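Local coordinates for cell envelope-related transcriptional attenuator domain-containing protein (Eubacterium siraeum, PDB 4OBM) that is of unknown function but belongs to the LytR-CpsA-Psr family and may act in cell-envelope-related regulation, at residues Ile244-Asn247 and Ser248-Ser251; Ser207-Asp210 and Ala211-Ala215; Tyr125-Lys129 and Asp130-Thr134. One frame throughout, in Å; residues are numbered along the deposited sequence.

Contact 1. Residues Ile244-Asn247 and Ser248-Ser251; sequences IDDN and SWNS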
loop_
_atom_site.group_PDB
_atom_site.type_symbol
_atom_site.label_atom_id
_atom_site.label_comp_id
_atom_site.label_asym_id
_atom_site.label_seq_id
_atom_site.Cartn_x
_atom_site.Cartn_y
_atom_site.Cartn_z
ATOM N N ILE A 244 8.437 12.457 -11.390
ATOM C CA ILE A 244 8.829 12.406 -9.977
ATOM C C ILE A 244 10.133 13.169 -9.793
ATOM O O ILE A 244 11.071 12.947 -10.543
ATOM C CB ILE A 244 8.917 10.944 -9.437
ATOM C CG1 ILE A 244 7.522 10.233 -9.465
ATOM C CG2 ILE A 244 9.567 10.874 -8.034
ATOM C CD1 ILE A 244 6.331 10.925 -8.652
ATOM N N ASP A 245 10.159 14.107 -8.837
ATOM C CA ASP A 245 11.337 14.931 -8.533
ATOM C C ASP A 245 12.398 14.042 -7.904
ATOM O O ASP A 245 12.086 13.252 -7.020
ATOM C CB ASP A 245 10.950 16.101 -7.600
ATOM C CG ASP A 245 12.044 17.114 -7.291
ATOM O OD1 ASP A 245 13.183 16.691 -6.995
ATOM O OD2 ASP A 245 11.735 18.328 -7.252
ATOM N N ASP A 246 13.635 14.161 -8.369
ATOM C CA ASP A 246 14.784 13.394 -7.878
ATOM C C ASP A 246 15.015 13.560 -6.362
ATOM O O ASP A 246 15.514 12.627 -5.726
ATOM C CB ASP A 246 16.053 13.800 -8.642
ATOM C CG ASP A 246 16.944 12.638 -9.024
ATOM O OD1 ASP A 246 16.404 11.586 -9.431
ATOM O OD2 ASP A 246 18.184 12.787 -8.941
ATOM N N ASN A 247 14.630 14.730 -5.789
ATOM C CA ASN A 247 14.795 15.049 -4.366
ATOM C C ASN A 247 13.757 14.338 -3.498
ATOM O O ASN A 247 13.935 14.243 -2.284
ATOM C CB ASN A 247 14.734 16.559 -4.127
ATOM C CG ASN A 247 15.774 17.351 -4.875
ATOM O OD1 ASN A 247 16.937 16.949 -5.017
ATOM N ND2 ASN A 247 15.370 18.507 -5.356
ATOM N N SER A 248 12.678 13.847 -4.118
ATOM C CA SER A 248 11.636 13.085 -3.444
ATOM C C SER A 248 12.186 11.702 -3.037
ATOM O O SER A 248 11.918 11.251 -1.920
ATOM C CB SER A 248 10.414 12.945 -4.344
ATOM O OG SER A 248 9.295 12.476 -3.613
ATOM N N TRP A 249 13.008 11.061 -3.924
ATOM C CA TRP A 249 13.624 9.750 -3.667
ATOM C C TRP A 249 14.487 9.772 -2.416
ATOM O O TRP A 249 14.549 8.761 -1.723
ATOM C CB TRP A 249 14.463 9.242 -4.864
ATOM C CG TRP A 249 13.685 9.017 -6.131
ATOM C CD1 TRP A 249 13.932 9.579 -7.350
ATOM C CD2 TRP A 249 12.521 8.191 -6.296
ATOM N NE1 TRP A 249 12.985 9.168 -8.262
ATOM C CE2 TRP A 249 12.117 8.302 -7.647
ATOM C CE3 TRP A 249 11.765 7.377 -5.432
ATOM C CZ2 TRP A 249 11.004 7.619 -8.154
ATOM C CZ3 TRP A 249 10.659 6.706 -5.938
ATOM C CH2 TRP A 249 10.282 6.839 -7.279
ATOM N N ASN A 250 15.124 10.924 -2.115
ATOM C CA ASN A 250 15.977 11.084 -0.935
ATOM C C ASN A 250 15.120 11.200 0.327
ATOM O O ASN A 250 15.489 10.650 1.365
ATOM C CB ASN A 250 16.901 12.294 -1.083
ATOM C CG ASN A 250 18.264 12.083 -0.475
ATOM O OD1 ASN A 250 18.418 11.952 0.745
ATOM N ND2 ASN A 250 19.287 12.058 -1.313
ATOM N N SER A 251 13.958 11.888 0.229
ATOM C CA SER A 251 13.025 12.013 1.351
ATOM C C SER A 251 12.344 10.662 1.608
ATOM O O SER A 251 12.138 10.289 2.769
ATOM C CB SER A 251 12.010 13.122 1.100
ATOM O OG SER A 251 12.642 14.385 1.223
HETATM O O HOH W 1 12.541 10.819 -11.254
#

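Contact 2. Residues Ser207-Asp210 and Ala211-Ala215; sequences SDYD and AKVKA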
loop_
_atom_site.group_PDB
_atom_site.type_symbol
_atom_site.label_atom_id
_atom_site.label_comp_id
_atom_site.label_asym_id
_atom_site.label_seq_id
_atom_site.Cartn_x
_atom_site.Cartn_y
_atom_site.Cartn_z
ATOM N N SER A 207 4.726 -19.811 1.523
ATOM C CA SER A 207 6.043 -19.788 2.173
ATOM C C SER A 207 6.468 -18.349 2.559
ATOM O O SER A 207 7.115 -18.173 3.588
ATOM C CB SER A 207 7.091 -20.434 1.272
ATOM O OG SER A 207 7.109 -19.847 -0.019
ATOM N N ASP A 208 6.073 -17.332 1.741
ATOM C CA ASP A 208 6.361 -15.894 1.945
ATOM C C ASP A 208 5.643 -15.371 3.170
ATOM O O ASP A 208 6.254 -14.685 3.996
ATOM C CB ASP A 208 5.955 -15.065 0.714
ATOM C CG ASP A 208 6.633 -15.498 -0.562
ATOM O OD1 ASP A 208 7.862 -15.677 -0.540
ATOM O OD2 ASP A 208 5.926 -15.666 -1.584
ATOM N N TYR A 209 4.346 -15.708 3.289
ATOM C CA TYR A 209 3.526 -15.352 4.445
ATOM C C TYR A 209 4.032 -16.065 5.725
ATOM O O TYR A 209 4.183 -15.389 6.745
ATOM C CB TYR A 209 2.037 -15.680 4.184
ATOM C CG TYR A 209 1.159 -15.625 5.420
ATOM C CD1 TYR A 209 0.612 -14.421 5.861
ATOM C CD2 TYR A 209 0.822 -16.789 6.113
ATOM C CE1 TYR A 209 -0.234 -14.375 6.970
ATOM C CE2 TYR A 209 -0.003 -16.749 7.233
ATOM C CZ TYR A 209 -0.550 -15.545 7.643
ATOM O OH TYR A 209 -1.374 -15.511 8.742
ATOM N N ASP A 210 4.290 -17.410 5.665
ATOM C CA ASP A 210 4.734 -18.239 6.794
ATOM C C ASP A 210 6.078 -17.803 7.404
ATOM O O ASP A 210 6.360 -18.117 8.562
ATOM C CB ASP A 210 4.854 -19.708 6.371
ATOM C CG ASP A 210 3.540 -20.399 6.041
ATOM O OD1 ASP A 210 2.466 -19.741 6.153
ATOM O OD2 ASP A 210 3.579 -21.581 5.662
ATOM N N ALA A 211 6.912 -17.134 6.617
ATOM C CA ALA A 211 8.215 -16.667 7.060
ATOM C C ALA A 211 8.111 -15.286 7.728
ATOM O O ALA A 211 9.038 -14.885 8.449
ATOM C CB ALA A 211 9.168 -16.617 5.870
ATOM N N LYS A 212 6.964 -14.587 7.536
ATOM C CA LYS A 212 6.760 -13.212 8.024
ATOM C C LYS A 212 5.666 -13.048 9.067
ATOM O O LYS A 212 5.802 -12.162 9.908
ATOM C CB LYS A 212 6.460 -12.255 6.843
ATOM C CG LYS A 212 7.566 -12.173 5.781
ATOM C CD LYS A 212 8.818 -11.406 6.220
ATOM C CE LYS A 212 10.078 -12.115 5.790
ATOM N NZ LYS A 212 11.044 -11.203 5.134
ATOM N N VAL A 213 4.596 -13.873 9.029
ATOM C CA VAL A 213 3.445 -13.803 9.956
ATOM C C VAL A 213 3.869 -13.637 11.460
ATOM O O VAL A 213 3.238 -12.850 12.161
ATOM C CB VAL A 213 2.437 -14.971 9.770
ATOM C CG1 VAL A 213 3.052 -16.345 10.089
ATOM C CG2 VAL A 213 1.168 -14.726 10.573
ATOM N N LYS A 214 4.942 -14.309 11.927
ATOM C CA LYS A 214 5.394 -14.166 13.325
ATOM C C LYS A 214 5.718 -12.711 13.643
ATOM O O LYS A 214 5.266 -12.224 14.670
ATOM C CB LYS A 214 6.594 -15.066 13.660
ATOM C CG LYS A 214 6.202 -16.518 13.891
ATOM C CD LYS A 214 7.361 -17.353 14.416
ATOM C CE LYS A 214 7.202 -18.821 14.095
ATOM N NZ LYS A 214 6.039 -19.432 14.792
ATOM N N ALA A 215 6.453 -12.017 12.755
ATOM C CA ALA A 215 6.778 -10.586 12.923
ATOM C C ALA A 215 5.532 -9.697 12.786
ATOM O O ALA A 215 5.392 -8.744 13.549
ATOM C CB ALA A 215 7.817 -10.156 11.903
HETATM O O HOH W 2 6.903 -16.063 10.630
#

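Contact 3. Residues Tyr125-Lys129 and Asp130-Thr134; sequences YENKK and DNTVT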
loop_
_atom_site.group_PDB
_atom_site.type_symbol
_atom_site.label_atom_id
_atom_site.label_comp_id
_atom_site.label_asym_id
_atom_site.label_seq_id
_atom_site.Cartn_x
_atom_site.Cartn_y
_atom_site.Cartn_z
ATOM N N TYR A 125 -20.019 13.985 -6.615
ATOM C CA TYR A 125 -19.298 13.800 -7.877
ATOM C C TYR A 125 -20.238 13.431 -9.016
ATOM O O TYR A 125 -20.916 12.403 -8.964
ATOM C CB TYR A 125 -18.152 12.768 -7.758
ATOM C CG TYR A 125 -17.448 12.500 -9.076
ATOM C CD1 TYR A 125 -16.688 13.489 -9.698
ATOM C CD2 TYR A 125 -17.591 11.280 -9.731
ATOM C CE1 TYR A 125 -16.096 13.272 -10.943
ATOM C CE2 TYR A 125 -16.996 11.050 -10.973
ATOM C CZ TYR A 125 -16.249 12.049 -11.577
ATOM O OH TYR A 125 -15.652 11.830 -12.799
ATOM N N GLU A 126 -20.249 14.278 -10.060
ATOM C CA GLU A 126 -21.032 14.049 -11.276
ATOM C C GLU A 126 -20.148 13.311 -12.292
ATOM O O GLU A 126 -19.244 13.910 -12.888
ATOM C CB GLU A 126 -21.638 15.349 -11.847
ATOM C CG GLU A 126 -20.864 16.635 -11.564
ATOM C CD GLU A 126 -21.600 17.946 -11.800
ATOM O OE1 GLU A 126 -22.812 17.919 -12.122
ATOM O OE2 GLU A 126 -20.956 19.010 -11.648
ATOM N N ASN A 127 -20.369 11.983 -12.404
ATOM C CA ASN A 127 -19.645 11.069 -13.295
ATOM C C ASN A 127 -20.182 11.180 -14.720
ATOM O O ASN A 127 -21.276 10.699 -15.022
ATOM C CB ASN A 127 -19.754 9.629 -12.783
ATOM C CG ASN A 127 -18.784 8.646 -13.403
ATOM O OD1 ASN A 127 -18.259 8.831 -14.510
ATOM N ND2 ASN A 127 -18.555 7.552 -12.711
ATOM N N LYS A 128 -19.401 11.826 -15.592
ATOM C CA LYS A 128 -19.773 12.093 -16.971
ATOM C C LYS A 128 -19.540 10.870 -17.893
ATOM O O LYS A 128 -19.910 10.922 -19.070
ATOM C CB LYS A 128 -19.051 13.349 -17.483
ATOM C CG LYS A 128 -19.933 14.601 -17.543
ATOM C CD LYS A 128 -20.167 15.249 -16.176
ATOM C CE LYS A 128 -20.410 16.740 -16.258
ATOM N NZ LYS A 128 -19.143 17.512 -16.393
ATOM N N LYS A 129 -19.018 9.757 -17.350
ATOM C CA LYS A 129 -18.882 8.533 -18.129
ATOM C C LYS A 129 -20.236 7.788 -18.162
ATOM O O LYS A 129 -20.687 7.396 -19.240
ATOM C CB LYS A 129 -17.775 7.596 -17.593
ATOM C CG LYS A 129 -16.429 8.243 -17.276
ATOM C CD LYS A 129 -15.536 8.467 -18.481
ATOM C CE LYS A 129 -14.130 8.818 -18.068
ATOM N NZ LYS A 129 -13.345 7.615 -17.683
ATOM N N ASP A 130 -20.887 7.614 -16.979
ATOM C CA ASP A 130 -22.140 6.862 -16.835
ATOM C C ASP A 130 -23.370 7.711 -16.443
ATOM O O ASP A 130 -24.451 7.137 -16.279
ATOM C CB ASP A 130 -21.954 5.726 -15.805
ATOM C CG ASP A 130 -21.550 6.167 -14.410
ATOM O OD1 ASP A 130 -21.624 7.382 -14.123
ATOM O OD2 ASP A 130 -21.175 5.290 -13.593
ATOM N N ASN A 131 -23.220 9.051 -16.307
ATOM C CA ASN A 131 -24.292 10.004 -15.942
ATOM C C ASN A 131 -24.904 9.699 -14.545
ATOM O O ASN A 131 -26.130 9.687 -14.377
ATOM C CB ASN A 131 -25.389 10.076 -17.033
ATOM C CG ASN A 131 -24.912 10.614 -18.367
ATOM O OD1 ASN A 131 -23.723 10.535 -18.731
ATOM N ND2 ASN A 131 -25.841 11.162 -19.137
ATOM N N THR A 132 -24.026 9.458 -13.547
ATOM C CA THR A 132 -24.418 9.193 -12.159
ATOM C C THR A 132 -23.815 10.238 -11.234
ATOM O O THR A 132 -22.824 10.889 -11.592
ATOM C CB THR A 132 -24.009 7.785 -11.685
ATOM O OG1 THR A 132 -22.585 7.699 -11.590
ATOM C CG2 THR A 132 -24.570 6.677 -12.549
ATOM N N VAL A 133 -24.404 10.389 -10.037
ATOM C CA VAL A 133 -23.871 11.301 -9.039
ATOM C C VAL A 133 -23.552 10.471 -7.776
ATOM O O VAL A 133 -24.374 9.664 -7.334
ATOM C CB VAL A 133 -24.738 12.578 -8.794
ATOM C CG1 VAL A 133 -26.074 12.277 -8.118
ATOM C CG2 VAL A 133 -23.959 13.648 -8.033
ATOM N N THR A 134 -22.298 10.590 -7.294
ATOM C CA THR A 134 -21.779 9.918 -6.099
ATOM C C THR A 134 -21.809 10.934 -4.971
ATOM O O THR A 134 -21.180 11.986 -5.096
ATOM C CB THR A 134 -20.356 9.363 -6.357
ATOM O OG1 THR A 134 -20.364 8.511 -7.497
ATOM C CG2 THR A 134 -19.770 8.624 -5.146
#

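Contact 1. Residues Ile244-Asn247 and Ser248-Ser251
I244 and W249 make the apolar part of this local contact, where strand 241-244 gives way to helix 246-256. CG2 of I244 lies 3.4 Å above the plane of the W249 ring, offset toward the rim, with CZ2 of W249 3.6 Å away; the two side chains cross at about a right angle. A chi1 of -64° sets CG2 of I244 opposite its own backbone N, which turns this branch to the ring. At the indole edge lies the carboxylate of D246, with OD1 in the ring plane 3.8 Å from W249 CD1 and the two planes 89° apart.

The polar part is the N-cap. D245 OD1 accepts from N247 N at 2.7 Å, with 163° at the hydrogen, on the anti side of the carboxylate. The carbonyl of the same residue serves this first turn too: S248 N donates to D245 O at 3.0 Å, approaching from above the carbonyl plane. Further along the helix, the i to i+4 bond from S251 N to N247 O is weak at 3.4 Å. A water donates to I244 O and accepts a weak bond from W249 NE1.

S248 OG bonds outward to Y231 OH and Y234 N, while I64, K89 and T90 touch W249. D245 thus serves the first turn with both carboxylate and carbonyl; its charge, beside amides at a helix N-terminus, would probably be stabilised by the helix dipole.

Contact 2. Residues Ser207-Asp210 and Ala211-Ala215
Y209 and V213 are brought together by their first torsions: chi1 of 168° swings the Y209 ring away from its backbone N, and chi1 of 64° in V213 puts CG2 opposite its own N, directed at the phenol end of that ring. The motif is a helix-to-helix junction, in which helix 206-210 runs through a short turn into helix 213-220, and these two side chains are one helical turn apart across it.

The ring meets the valine by its face. V213 CB lies 3.9 Å from the Y209 ring centroid and 19° off the normal, which meets the geometry of a CH-pi contact. The CG2 branch reaches past it toward the hydroxyl, coming 3.5 Å from Y209 CZ. That hydroxyl is hydrogen-bonded to D190 OD1, and L189 and I193 of helix 186-199 also touch the tyrosine, so both the tip and the body of Y209 are tied to that helix.

Two amides share the carbonyl of Y209. V213 N donates to Y209 O at 2.8 Å, nearly in line with the carbonyl bond, whereas K212 N reaches the same oxygen at 3.0 Å from well above the carbonyl plane. Before them, the bond from A211 N to S207 O is weak and bent. The helical bonding is therefore irregular at the junction, with an i to i+3 bond and an i to i+4 bond converging on one acceptor.

K212 bends away to T21 O through NZ, although its CG remains 3.3 Å from D208 O. A water bridges the i, i+4 pair D210 O and K214 N, donating to the first and accepting from K214 N at 2.9 Å.

Contact 3. Residues Tyr125-Lys129 and Asp130-Thr134
Y125 and T134 form an antiparallel hydrogen-bonded pair, closed by Y125 N to T134 O and T134 N to Y125 O, both 2.8 Å. The two strand segments, 125-127 and 132-134, run at 152° to each other. E126 and V133 form the non-hydrogen-bonded pair between, with V133 CA 3.2 Å from Y125 O in a CA-H...O contact. N127 N then donates to T132 O at 2.8 Å, but N127 O faces both N131 N and T132 N, through two weak bonds: a G1 beta bulge, with N131 in a left-handed conformation (phi 61°).

Side chains brace the turn. N127 OD1 accepts from K129 N at 3.1 Å, an Asx turn. D130, with CG placed between its own backbone N and carbonyl carbon (chi1 59°), folds OD1 back to 3.2 Å from N127 CG, the amide and carboxylate planes being well off parallel. The same OD1 accepts from T132 OG1 at 2.7 Å, from above the carboxylate plane, and more weakly from T132 N.

This is the turn end of the two-stranded hairpin 123-127 and 132-139. It projects from the protein; on the face of Y125 and T134, Y125 touches L154, P155 and D156 and T134 touches L154, in the loop between helices 145-152 and 164-181.

None of the contacts touches another; contacts 2 and 3 lie on opposite sides of the chain's centre, with centres 43 Å apart. Contact 1 is partly buried, with I244, S248 and W249 covered, while contacts 2 and 3 are at the surface, though Y209 within contact 2 is buried. They share no secondary-structure element: contact 1 joins the end of strand 241-244 to the start of helix 246-256, contact 2 joins helices 206-210 and 213-220, and contact 3 ends a hairpin. Aliphatic carbon packs against an aromatic ring in contacts 1 and 2, squarely over the face in contact 2, whereas the turn of contact 3 is polar. Asp accepts from a helix-start amide in contact 1, from a threonine hydroxyl in contact 3.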